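GMP reductase (Trypanosoma brucei brucei, PDB 6JIG) probably catalyses the NADPH-dependent deamination of GMP to IMP and carries a CBS domain pair that binds guanine nucleotides and regulates the enzyme. Local coordinates at residues L451-G454 with M455-G459; G143-T146 with R147-K151; M242-A245 with I246-E250; V328-L331 with S332-L335. The protein carries 1 engineered substitution. All coordinates share one frame; numbering follows the deposited sequence.

Interaction 1: residues L451-G454 with M455-G459; sequences LRSG and MSYSG
Leu451 and Met455 meet one helical turn apart, with Met455 SD 3.9 Å from Leu451 CG and Met455 CG 4.0 Å from Leu451 CD1. The leucine reaches its partner because its CG lies opposite the backbone N (chi1 170°). The methionine bends only at its last torsion, which carries its methyl off the leucine. On another side of the helix the Tyr457 ring comes beside Ser453, obliquely, its CD2 3.2 Å from Ser453 O and its CE2 3.8 Å from Ser453 OG, while CA of Gly454 sits at the ring edge, near its plane. Beneath these side chains runs the regular backbone ladder, from Met455 N to Leu451 O (2.8 Å) through to Ser458 N with Gly454 O (3.1 Å). Gly459, with its positive phi of 67°, then ends helix 440-457 in a Schellman motif.

Further out, Met455 packs on Met466 of helix 463-469, and Ser458 OG is hydrogen-bonded to Thr470 OG1. Toward the second subunit, Ser453 OG bonds Glu428 OE2 of that chain, and Tyr457 meets the ring of its His262, with a bound GMP about 6 Å from the tyrosine side chain. The chemistry is therefore divided: the Leu451-Met455 pair gives the last turns a greasy side turned into the same subunit, whereas Ser453 and Tyr457 offer hydroxyl and aromatic surface to the neighbour.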
loop_
_atom_site.group_PDB
_atom_site.type_symbol
_atom_site.label_atom_id
_atom_site.label_comp_id
_atom_site.label_asym_id
_atom_site.label_seq_id
_atom_site.Cartn_x
_atom_site.Cartn_y
_atom_site.Cartn_z
ATOM N N LEU A 451 7.961 -33.363 11.424
ATOM C CA LEU A 451 7.373 -34.669 11.126
ATOM C C LEU A 451 7.281 -35.543 12.373
ATOM O O LEU A 451 6.268 -36.209 12.603
ATOM C CB LEU A 451 8.182 -35.390 10.044
ATOM C CG LEU A 451 7.801 -36.857 9.831
ATOM C CD1 LEU A 451 6.358 -36.999 9.340
ATOM C CD2 LEU A 451 8.738 -37.510 8.835
ATOM N N ARG A 452 8.354 -35.603 13.165
ATOM C CA ARG A 452 8.304 -36.416 14.376
ATOM C C ARG A 452 7.200 -35.947 15.315
ATOM O O ARG A 452 6.560 -36.763 15.989
ATOM C CB ARG A 452 9.652 -36.388 15.101
ATOM C CG ARG A 452 10.717 -37.220 14.427
ATOM C CD ARG A 452 12.050 -37.047 15.147
ATOM N NE ARG A 452 13.090 -37.776 14.445
ATOM C CZ ARG A 452 13.602 -38.926 14.863
ATOM N NH1 ARG A 452 13.182 -39.459 16.005
ATOM N NH2 ARG A 452 14.543 -39.536 14.149
ATOM N N SER A 453 6.963 -34.636 15.375
ATOM C CA SER A 453 5.857 -34.128 16.176
ATOM C C SER A 453 4.519 -34.632 15.640
ATOM O O SER A 453 3.663 -35.085 16.405
ATOM C CB SER A 453 5.895 -32.603 16.218
ATOM O OG SER A 453 4.854 -32.110 17.049
ATOM N N GLY A 454 4.318 -34.568 14.320
ATOM C CA GLY A 454 3.088 -35.102 13.755
ATOM C C GLY A 454 2.928 -36.591 14.002
ATOM O O GLY A 454 1.828 -37.071 14.269
ATOM N N MET A 455 4.025 -37.345 13.912
ATOM C CA MET A 455 3.935 -38.773 14.196
ATOM C C MET A 455 3.500 -39.011 15.636
ATOM O O MET A 455 2.700 -39.913 15.914
ATOM C CB MET A 455 5.283 -39.448 13.897
ATOM C CG MET A 455 5.644 -39.403 12.402
ATOM S SD MET A 455 7.341 -39.974 12.077
ATOM C CE MET A 455 7.170 -41.695 12.567
ATOM N N SER A 456 4.004 -38.199 16.559
ATOM C CA SER A 456 3.586 -38.311 17.951
ATOM C C SER A 456 2.098 -38.017 18.114
ATOM O O SER A 456 1.428 -38.624 18.958
ATOM C CB SER A 456 4.414 -37.366 18.813
ATOM O OG SER A 456 4.028 -37.475 20.173
ATOM N N TYR A 457 1.555 -37.093 17.311
ATOM C CA TYR A 457 0.124 -36.817 17.419
ATOM C C TYR A 457 -0.707 -37.981 16.902
ATOM O O TYR A 457 -1.841 -38.180 17.358
ATOM C CB TYR A 457 -0.244 -35.531 16.679
ATOM C CG TYR A 457 -0.066 -34.296 17.514
ATOM C CD1 TYR A 457 -0.993 -33.965 18.497
ATOM C CD2 TYR A 457 1.039 -33.468 17.342
ATOM C CE1 TYR A 457 -0.840 -32.841 19.264
ATOM C CE2 TYR A 457 1.206 -32.339 18.113
ATOM C CZ TYR A 457 0.256 -32.033 19.076
ATOM O OH TYR A 457 0.392 -30.911 19.853
ATOM N N SER A 458 -0.172 -38.756 15.962
ATOM C CA SER A 458 -0.846 -39.954 15.478
ATOM C C SER A 458 -0.549 -41.174 16.337
ATOM O O SER A 458 -1.049 -42.262 16.026
ATOM C CB SER A 458 -0.453 -40.253 14.016
ATOM O OG SER A 458 -1.182 -39.417 13.102
ATOM N N GLY A 459 0.248 -41.013 17.385
ATOM C CA GLY A 459 0.673 -42.128 18.220
ATOM C C GLY A 459 1.584 -43.105 17.513
ATOM O O GLY A 459 1.593 -44.292 17.857
#

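Interaction 2: residues G143-T146 with R147-K151; sequences GIIT and RHDLK
Thr146 and Asp149 clasp each other in a tight turn where strand 141-146 of a CBS domain runs into the segment that follows it. The sequence from Gly143 to Asp149 fits the glycine, Thr/Ser and Asp pattern familiar from nucleotide-binding CBS motifs, and a bound GMP lies about 5 Å from the Arg147 side chain. The bonds are reciprocal, in the pattern of a capping box: Thr146 N gives its hydrogen to Asp149 OD2 (3.0 Å), and Asp149 N gives its own to Thr146 OG1 (3.3 Å, 154°). Thr146 OG1 can face the turn because it sits between its backbone N and carbonyl carbon (chi1 68°). The carboxylate is met from above its plane. Weaker bonds from Asp149 N and Leu150 N to Thr146 O add to the turn, whose residues 147-149 have helical backbone angles without a regular helix's bonds.

Beside the clasp, Ile145 and Leu150 cross at about a right angle, CD1 of the isoleucine 3.7 Å from CD2 of the leucine. Leu150 continues onto helix 111-118, and Ile145 onto helix 159-162, so the turn is pinned to the domain's apolar interior. His148, by contrast, faces outward and packs on Ala192 of the third subunit. One water bridges Ile144 O (3.1 Å) and Asp149 OD2, the second distance, 2.5 Å, being unusually short and to be taken with caution.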
loop_
_atom_site.group_PDB
_atom_site.type_symbol
_atom_site.label_atom_id
_atom_site.label_comp_id
_atom_site.label_asym_id
_atom_site.label_seq_id
_atom_site.Cartn_x
_atom_site.Cartn_y
_atom_site.Cartn_z
ATOM N N GLY A 143 55.631 -41.908 -0.970
ATOM C CA GLY A 143 55.373 -41.123 0.217
ATOM C C GLY A 143 54.048 -40.401 0.091
ATOM O O GLY A 143 53.229 -40.715 -0.774
ATOM N N ILE A 144 53.864 -39.412 0.954
ATOM C CA ILE A 144 52.592 -38.711 1.047
ATOM C C ILE A 144 52.856 -37.244 1.348
ATOM O O ILE A 144 53.783 -36.905 2.095
ATOM C CB ILE A 144 51.685 -39.362 2.116
ATOM C CG1 ILE A 144 50.260 -38.802 2.045
ATOM C CG2 ILE A 144 52.277 -39.202 3.510
ATOM C CD1 ILE A 144 49.308 -39.477 2.994
ATOM N N ILE A 145 52.046 -36.367 0.760
ATOM C CA ILE A 145 52.159 -34.934 0.994
ATOM C C ILE A 145 50.771 -34.360 1.260
ATOM O O ILE A 145 49.800 -34.696 0.571
ATOM C CB ILE A 145 52.864 -34.227 -0.189
ATOM C CG1 ILE A 145 53.263 -32.797 0.183
ATOM C CG2 ILE A 145 52.022 -34.287 -1.449
ATOM C CD1 ILE A 145 54.429 -32.276 -0.630
ATOM N N THR A 146 50.684 -33.503 2.273
ATOM C CA THR A 146 49.439 -32.938 2.775
ATOM C C THR A 146 49.483 -31.419 2.695
ATOM O O THR A 146 50.540 -30.817 2.483
ATOM C CB THR A 146 49.200 -33.369 4.224
ATOM O OG1 THR A 146 50.181 -32.740 5.060
ATOM C CG2 THR A 146 49.338 -34.880 4.355
ATOM N N ARG A 147 48.311 -30.793 2.869
ATOM C CA ARG A 147 48.258 -29.333 2.921
ATOM C C ARG A 147 49.153 -28.802 4.029
ATOM O O ARG A 147 49.804 -27.761 3.869
ATOM C CB ARG A 147 46.820 -28.843 3.138
ATOM C CG ARG A 147 45.977 -28.771 1.884
ATOM C CD ARG A 147 44.624 -28.116 2.151
ATOM N NE ARG A 147 43.882 -27.893 0.908
ATOM C CZ ARG A 147 43.160 -28.829 0.299
ATOM N NH1 ARG A 147 43.091 -30.045 0.827
ATOM N NH2 ARG A 147 42.510 -28.559 -0.830
ATOM N N HIS A 148 49.199 -29.511 5.156
ATOM C CA HIS A 148 50.026 -29.094 6.282
ATOM C C HIS A 148 51.499 -29.026 5.896
ATOM O O HIS A 148 52.202 -28.084 6.281
ATOM C CB HIS A 148 49.807 -30.049 7.456
ATOM C CG HIS A 148 50.727 -29.819 8.615
ATOM N ND1 HIS A 148 51.924 -30.491 8.763
ATOM C CD2 HIS A 148 50.616 -29.008 9.694
ATOM C CE1 HIS A 148 52.515 -30.094 9.877
ATOM N NE2 HIS A 148 51.740 -29.199 10.463
ATOM N N ASP A 149 51.982 -30.004 5.119
ATOM C CA ASP A 149 53.388 -30.026 4.718
ATOM C C ASP A 149 53.765 -28.886 3.781
ATOM O O ASP A 149 54.959 -28.609 3.617
ATOM C CB ASP A 149 53.734 -31.338 4.019
ATOM C CG ASP A 149 53.369 -32.546 4.830
ATOM O OD1 ASP A 149 53.436 -32.476 6.076
ATOM O OD2 ASP A 149 53.022 -33.575 4.212
ATOM N N LEU A 150 52.794 -28.252 3.133
ATOM C CA LEU A 150 53.068 -27.167 2.203
ATOM C C LEU A 150 52.977 -25.789 2.841
ATOM O O LEU A 150 53.219 -24.793 2.150
ATOM C CB LEU A 150 52.094 -27.216 1.023
ATOM C CG LEU A 150 52.053 -28.466 0.146
ATOM C CD1 LEU A 150 51.010 -28.276 -0.948
ATOM C CD2 LEU A 150 53.422 -28.744 -0.447
ATOM N N LYS A 151 52.621 -25.702 4.128
ATOM C CA LYS A 151 52.202 -24.419 4.682
ATOM C C LYS A 151 53.343 -23.413 4.763
ATOM O O LYS A 151 53.082 -22.207 4.776
ATOM C CB LYS A 151 51.548 -24.622 6.058
ATOM C CG LYS A 151 50.014 -24.703 5.974
ATOM C CD LYS A 151 49.363 -25.064 7.301
HETATM O O HOH W 1 53.060 -35.940 4.995
#

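Interaction 3: residues M242-A245 with I246-E250; sequences MNRA and IRLVE
Arg244 and Leu248 make the close-packed side of this piece of helix 239-251: their side chains lie alongside one another and point the same way, with CG of the arginine 3.8 Å from CD1 of the leucine. Leu248 CG also sits 3.2 Å from Arg244 O, the carbonyl that accepts Leu248 N at 2.8 Å. Leu248 and Ala245 press on strand 232-235, the first strand of the beta-alpha-beta unit to which the helix belongs. Met242 adds a slanting contact to Ile246, CE to CD1 at 4.1 Å.

The other side is looser. Asn243, exposed, holds OD1 in the plane of the Arg247 guanidinium and at its edge, yet 3.8 Å from NH1, and the amide and guanidinium planes stand 73° apart. The bend at chi3 (55°) turns NE away, so CD, at 3.5 Å, is the part of the Arg247 side chain nearest OD1.

Arg244 thus spends its stem on Leu248, while Gln84 OE1 and Cys79 O hold its guanidinium in place and a long, weak ion pair to Glu414 may partly balance its charge. Asn243 and Arg247 both rest on Ile81, and any attraction between them is probably weak.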
loop_
_atom_site.group_PDB
_atom_site.type_symbol
_atom_site.label_atom_id
_atom_site.label_comp_id
_atom_site.label_asym_id
_atom_site.label_seq_id
_atom_site.Cartn_x
_atom_site.Cartn_y
_atom_site.Cartn_z
ATOM N N MET A 242 17.955 -43.054 -23.011
ATOM C CA MET A 242 18.511 -44.364 -22.686
ATOM C C MET A 242 20.031 -44.295 -22.589
ATOM O O MET A 242 20.632 -44.880 -21.678
ATOM C CB MET A 242 18.064 -45.387 -23.728
ATOM C CG MET A 242 18.369 -46.818 -23.364
ATOM S SD MET A 242 17.512 -47.372 -21.874
ATOM C CE MET A 242 18.564 -48.722 -21.403
ATOM N N ASN A 243 20.669 -43.560 -23.507
ATOM C CA ASN A 243 22.111 -43.352 -23.422
ATOM C C ASN A 243 22.489 -42.609 -22.144
ATOM O O ASN A 243 23.453 -42.980 -21.463
ATOM C CB ASN A 243 22.600 -42.587 -24.648
ATOM C CG ASN A 243 24.096 -42.677 -24.822
ATOM O OD1 ASN A 243 24.821 -41.699 -24.602
ATOM N ND2 ASN A 243 24.580 -43.863 -25.202
ATOM N N ARG A 244 21.741 -41.553 -21.806
ATOM C CA ARG A 244 21.960 -40.855 -20.542
ATOM C C ARG A 244 21.844 -41.811 -19.359
ATOM O O ARG A 244 22.688 -41.809 -18.457
ATOM C CB ARG A 244 20.960 -39.701 -20.415
ATOM C CG ARG A 244 21.127 -38.842 -19.170
ATOM C CD ARG A 244 20.030 -37.786 -19.101
ATOM N NE ARG A 244 20.165 -36.802 -20.170
ATOM C CZ ARG A 244 20.798 -35.642 -20.036
ATOM N NH1 ARG A 244 21.348 -35.325 -18.870
ATOM N NH2 ARG A 244 20.869 -34.788 -21.052
ATOM N N ALA A 245 20.801 -42.644 -19.352
ATOM C CA ALA A 245 20.594 -43.571 -18.243
ATOM C C ALA A 245 21.772 -44.522 -18.089
ATOM O O ALA A 245 22.244 -44.779 -16.973
ATOM C CB ALA A 245 19.314 -44.368 -18.465
ATOM N N ILE A 246 22.226 -45.096 -19.202
ATOM C CA ILE A 246 23.338 -46.045 -19.138
ATOM C C ILE A 246 24.557 -45.381 -18.520
ATOM O O ILE A 246 25.196 -45.931 -17.616
ATOM C CB ILE A 246 23.649 -46.600 -20.540
ATOM C CG1 ILE A 246 22.625 -47.663 -20.934
ATOM C CG2 ILE A 246 25.067 -47.194 -20.576
ATOM C CD1 ILE A 246 22.382 -47.754 -22.447
ATOM N N ARG A 247 24.879 -44.173 -18.981
ATOM C CA ARG A 247 26.066 -43.478 -18.491
ATOM C C ARG A 247 25.913 -43.019 -17.042
ATOM O O ARG A 247 26.897 -43.011 -16.290
ATOM C CB ARG A 247 26.382 -42.313 -19.426
ATOM C CG ARG A 247 26.789 -42.820 -20.832
ATOM C CD ARG A 247 26.929 -41.719 -21.866
ATOM N NE ARG A 247 27.866 -40.692 -21.435
ATOM C CZ ARG A 247 28.095 -39.565 -22.104
ATOM N NH1 ARG A 247 27.462 -39.336 -23.248
ATOM N NH2 ARG A 247 28.953 -38.666 -21.627
ATOM N N LEU A 248 24.698 -42.646 -16.623
ATOM C CA LEU A 248 24.480 -42.309 -15.219
ATOM C C LEU A 248 24.724 -43.512 -14.317
ATOM O O LEU A 248 25.337 -43.383 -13.249
ATOM C CB LEU A 248 23.056 -41.789 -15.013
ATOM C CG LEU A 248 22.752 -40.392 -15.556
ATOM C CD1 LEU A 248 21.245 -40.147 -15.578
ATOM C CD2 LEU A 248 23.457 -39.342 -14.704
ATOM N N VAL A 249 24.224 -44.684 -14.715
ATOM C CA VAL A 249 24.440 -45.880 -13.907
ATOM C C VAL A 249 25.928 -46.205 -13.832
ATOM O O VAL A 249 26.452 -46.532 -12.760
ATOM C CB VAL A 249 23.612 -47.056 -14.459
ATOM C CG1 VAL A 249 23.948 -48.348 -13.726
ATOM C CG2 VAL A 249 22.117 -46.761 -14.295
ATOM N N GLU A 250 26.639 -46.070 -14.958
ATOM C CA GLU A 250 28.091 -46.266 -14.956
ATOM C C GLU A 250 28.789 -45.287 -14.027
ATOM O O GLU A 250 29.807 -45.630 -13.412
ATOM C CB GLU A 250 28.641 -46.114 -16.371
ATOM C CG GLU A 250 28.400 -47.325 -17.236
ATOM C CD GLU A 250 28.680 -47.063 -18.700
ATOM O OE1 GLU A 250 29.166 -45.953 -19.039
ATOM O OE2 GLU A 250 28.408 -47.979 -19.509
#

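Interaction 4: residues V328-L331 with S332-L335; sequences VPQL and SAVL
Gln330 presents one face of its amide to Val334: CG2 of the valine stands over CD of the amide at 4.2 Å. Toward the oxygen end, Ala333 CB comes within 3.9 Å of Gln330 OE1, on the same side of the amide plane. The bend at chi2 (72°) is what folds the amide back over the next turn. Its nitrogen NE2 is hydrogen-bonded to Ile310 O, which fixes how the flat group is turned, next to Gly311, predicted to bind NAD(+), and near the GMP-binding Asp351.

Flat in a different sense is the carbonyl of Pro329, at the N-cap of helix 330-344: Ala333 N meets Pro329 O at 3.1 Å in the carbonyl plane, the bond that starts the helix. Val334 N to Gln330 O (3.0 Å) and Leu335 N to Leu331 O (2.9 Å) continue the ladder. Just ahead of the cap, Val328 reaches over the first turn, its CG1 3.9 Å from Ala333 CB.

The turn is wedged between elements on several sides. Ala333 and Val334 rest on Ile310 of barrel strand 307-310, Leu331 packs on Ala366 just after helix 357-365, and Ser332 OG bonds Leu13 N of its own chain and Ser6 OG of the second subunit. Pro329 packs on Met475, in strand 472-475 of the fourth subunit.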
loop_
_atom_site.group_PDB
_atom_site.type_symbol
_atom_site.label_atom_id
_atom_site.label_comp_id
_atom_site.label_asym_id
_atom_site.label_seq_id
_atom_site.Cartn_x
_atom_site.Cartn_y
_atom_site.Cartn_z
ATOM N N VAL A 328 -4.682 -32.979 -10.006
ATOM C CA VAL A 328 -5.460 -33.590 -8.929
ATOM C C VAL A 328 -4.959 -32.978 -7.628
ATOM O O VAL A 328 -3.740 -32.924 -7.410
ATOM C CB VAL A 328 -5.312 -35.123 -8.892
ATOM C CG1 VAL A 328 -6.133 -35.708 -7.723
ATOM C CG2 VAL A 328 -5.741 -35.755 -10.194
ATOM N N PRO A 329 -5.847 -32.497 -6.753
ATOM C CA PRO A 329 -5.407 -31.987 -5.451
ATOM C C PRO A 329 -4.555 -33.030 -4.745
ATOM O O PRO A 329 -4.880 -34.217 -4.741
ATOM C CB PRO A 329 -6.731 -31.720 -4.716
ATOM C CG PRO A 329 -7.678 -31.326 -5.892
ATOM C CD PRO A 329 -7.297 -32.336 -6.959
ATOM N N GLN A 330 -3.449 -32.578 -4.155
ATOM C CA GLN A 330 -2.337 -33.503 -3.917
ATOM C C GLN A 330 -2.633 -34.519 -2.816
ATOM O O GLN A 330 -2.149 -35.656 -2.887
ATOM C CB GLN A 330 -1.065 -32.718 -3.594
ATOM C CG GLN A 330 0.173 -33.601 -3.307
ATOM C CD GLN A 330 0.746 -34.292 -4.551
ATOM O OE1 GLN A 330 0.054 -34.510 -5.546
ATOM N NE2 GLN A 330 2.030 -34.641 -4.484
ATOM N N LEU A 331 -3.417 -34.157 -1.794
ATOM C CA LEU A 331 -3.709 -35.152 -0.766
ATOM C C LEU A 331 -4.512 -36.302 -1.345
ATOM O O LEU A 331 -4.217 -37.477 -1.078
ATOM C CB LEU A 331 -4.447 -34.532 0.428
ATOM C CG LEU A 331 -4.604 -35.515 1.593
ATOM C CD1 LEU A 331 -3.398 -35.435 2.532
ATOM C CD2 LEU A 331 -5.908 -35.286 2.384
ATOM N N SER A 332 -5.507 -35.992 -2.176
ATOM C CA SER A 332 -6.303 -37.052 -2.783
ATOM C C SER A 332 -5.454 -37.885 -3.740
ATOM O O SER A 332 -5.686 -39.086 -3.898
ATOM C CB SER A 332 -7.500 -36.460 -3.534
ATOM O OG SER A 332 -8.435 -35.875 -2.639
ATOM N N ALA A 333 -4.498 -37.252 -4.427
ATOM C CA ALA A 333 -3.655 -38.007 -5.356
ATOM C C ALA A 333 -2.791 -39.009 -4.602
ATOM O O ALA A 333 -2.654 -40.170 -5.015
ATOM C CB ALA A 333 -2.775 -37.056 -6.168
ATOM N N VAL A 334 -2.213 -38.575 -3.483
ATOM C CA VAL A 334 -1.410 -39.464 -2.643
ATOM C C VAL A 334 -2.269 -40.599 -2.092
ATOM O O VAL A 334 -1.876 -41.771 -2.116
ATOM C CB VAL A 334 -0.736 -38.653 -1.523
ATOM C CG1 VAL A 334 -0.024 -39.583 -0.498
ATOM C CG2 VAL A 334 0.248 -37.647 -2.129
ATOM N N LEU A 335 -3.453 -40.269 -1.569
ATOM C CA LEU A 335 -4.332 -41.306 -1.038
ATOM C C LEU A 335 -4.652 -42.354 -2.090
ATOM O O LEU A 335 -4.583 -43.558 -1.822
ATOM C CB LEU A 335 -5.627 -40.688 -0.517
ATOM C CG LEU A 335 -5.596 -39.931 0.815
ATOM C CD1 LEU A 335 -6.914 -39.185 0.993
ATOM C CD2 LEU A 335 -5.368 -40.866 1.997
#

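Interactions 1, 3 and 4 are helical turns packed around the catalytic barrel, whereas interaction 2 sits out in the CBS region, its centre 56 Å from that of interaction 4, on opposite sides of the chain's centre. Interactions 1 and 4 are neighbours, with centres 21 Å apart and nearest atoms about 12 Å, and both touch the second subunit. Each has a bound GMP and a potassium ion nearby, not necessarily the same ones: about 6 and 11 Å from the Tyr457 side chain, about 8 and 10 Å from that of Gln330. Interaction 3, about 23 Å from interaction 4 between nearest atoms, touches no other chain. Interaction 2 lies beside a GMP in the regulatory domain.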